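Long-range contact in ribosome inactivating type 1 protein (Iris hollandica, PDB 3MVG), which belongs to the type 1 ribosome-inactivating proteins, a family of single-chain plant proteins: residues D35-P40 and L244-R249. Residues are numbered along the deposited sequence; the frame is centred on the assembly and turned at random.
Sequences DIPLLP and LALLLR
L247 carries the backbone pairing: its N-H donates to P37 O over 2.8 Å (N to O), and its own O accepts from L39 N at 2.9 Å, the straighter of the two bonds at 166°. Both flank L38, so L38 and L247 form a single parallel beta bridge.

Arginine chemistry continues the pairing beyond the bridge. R249 NE takes over as donor to L39 O at 2.9 Å, in the plane of that carbonyl, although the oxygen sits 20° off the guanidinium plane; NH2 adds a weak second bond to the same oxygen. L38 CD2 lies over one guanidinium face, 3.7 Å from R249 NE, and the backbone carbonyl carbon of P40 lies over the opposite face. The bend at chi3 (-64°) in an otherwise extended chain turns NE back to the carbonyl. One water joins R249 N to P40 O.

Apolar contacts fill in on both flanks. In the I36 conformer described here, CG2, anti to the backbone N, presses on L247 CG at 3.6 Å, while CD1 reaches L244 CD2; the side chain crosses both leucines at about a right angle. Beyond them, L246 CD2 meets both P37 CB and L39 CD2, each at 4.1 Å, and L27 of helix 13-27 and W201 of helix 201-210 close in around these leucines.

The loop after helix 235-240 is thus fastened to strand 36-37 and the residues following it, two segments far apart in sequence. P37 has no N-H to give, and its CD lies 3.2 Å from A245 O where a donor would otherwise stand, so strand pairing does not extend that way. At the other end, side-chain and water bonds make the link.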
# COMPACT_ATOMS: atom_id res chain seq x y z
N ASP A 35 9.51 5.41 14.22
CA ASP A 35 8.09 5.36 13.83
C ASP A 35 7.62 3.99 13.32
O ASP A 35 6.61 3.91 12.63
CB ASP A 35 7.72 6.50 12.88
CG ASP A 35 7.79 7.85 13.56
OD1 ASP A 35 7.53 7.92 14.78
OD2 ASP A 35 8.12 8.83 12.87
N ILE A 36 8.38 2.95 13.68
CA ILE A 36 7.98 1.58 13.43
C ILE A 36 7.84 0.88 14.78
O ILE A 36 8.71 1.02 15.65
CB ILE A 36 9.01 0.83 12.55
CG1 ILE A 36 9.37 1.65 11.31
CG2 ILE A 36 8.47 -0.55 12.15
CD1 ILE A 36 10.45 1.02 10.46
N PRO A 37 6.73 0.14 14.98
CA PRO A 37 6.56 -0.58 16.25
C PRO A 37 7.64 -1.62 16.49
O PRO A 37 8.02 -2.37 15.59
CB PRO A 37 5.21 -1.28 16.07
CG PRO A 37 4.47 -0.42 15.12
CD PRO A 37 5.51 0.08 14.16
N LEU A 38 8.12 -1.66 17.73
CA LEU A 38 9.07 -2.65 18.18
C LEU A 38 8.32 -3.80 18.83
O LEU A 38 7.49 -3.58 19.71
CB LEU A 38 10.03 -2.02 19.19
CG LEU A 38 11.20 -2.86 19.70
CD1 LEU A 38 12.16 -3.19 18.58
CD2 LEU A 38 11.92 -2.09 20.81
N LEU A 39 8.58 -5.02 18.38
CA LEU A 39 7.94 -6.18 18.98
C LEU A 39 8.51 -6.44 20.37
O LEU A 39 9.62 -5.97 20.70
CB LEU A 39 8.08 -7.40 18.06
CG LEU A 39 7.28 -7.29 16.75
CD1 LEU A 39 7.57 -8.47 15.87
CD2 LEU A 39 5.76 -7.18 17.00
N PRO A 40 7.76 -7.15 21.23
CA PRO A 40 8.22 -7.39 22.60
C PRO A 40 9.45 -8.28 22.70
O PRO A 40 9.80 -9.01 21.76
CB PRO A 40 7.03 -8.07 23.29
CG PRO A 40 6.08 -8.39 22.25
CD PRO A 40 6.39 -7.65 21.00
N LEU A 244 8.31 -1.58 5.93
CA LEU A 244 8.65 -2.28 7.17
C LEU A 244 7.77 -1.75 8.29
O LEU A 244 7.76 -0.54 8.55
CB LEU A 244 10.14 -2.10 7.49
CG LEU A 244 10.65 -2.78 8.75
CD1 LEU A 244 10.51 -4.29 8.67
CD2 LEU A 244 12.11 -2.39 8.96
N ALA A 245 7.02 -2.64 8.95
CA ALA A 245 5.89 -2.21 9.77
C ALA A 245 5.92 -2.75 11.19
O ALA A 245 5.12 -2.33 12.02
CB ALA A 245 4.57 -2.58 9.09
N LEU A 246 6.80 -3.71 11.44
CA LEU A 246 7.06 -4.27 12.76
C LEU A 246 8.54 -4.59 12.81
O LEU A 246 9.10 -5.04 11.81
CB LEU A 246 6.29 -5.57 12.99
CG LEU A 246 4.76 -5.53 12.94
CD1 LEU A 246 4.21 -6.94 12.96
CD2 LEU A 246 4.22 -4.72 14.10
N LEU A 247 9.16 -4.39 13.97
CA LEU A 247 10.58 -4.67 14.13
C LEU A 247 10.82 -5.83 15.07
O LEU A 247 10.34 -5.82 16.21
CB LEU A 247 11.33 -3.45 14.68
CG LEU A 247 11.22 -2.14 13.92
CD1 LEU A 247 11.86 -1.05 14.76
CD2 LEU A 247 11.85 -2.21 12.55
N LEU A 248 11.58 -6.82 14.60
CA LEU A 248 12.08 -7.87 15.49
C LEU A 248 13.08 -7.24 16.46
O LEU A 248 14.09 -6.67 16.02
CB LEU A 248 12.76 -8.97 14.67
CG LEU A 248 13.29 -10.16 15.48
CD1 LEU A 248 12.14 -10.95 16.10
CD2 LEU A 248 14.12 -11.05 14.58
N ARG A 249 12.82 -7.32 17.76
CA ARG A 249 13.69 -6.66 18.74
C ARG A 249 15.09 -7.27 18.70
O ARG A 249 15.26 -8.49 18.77
CB ARG A 249 13.08 -6.73 20.14
CG ARG A 249 13.85 -5.92 21.19
CD ARG A 249 13.17 -5.97 22.55
NE ARG A 249 11.85 -5.34 22.48
CZ ARG A 249 11.26 -4.69 23.47
NH1 ARG A 249 11.85 -4.58 24.66
NH2 ARG A 249 10.07 -4.14 23.28
O HOH W 1 10.91 -9.00 19.19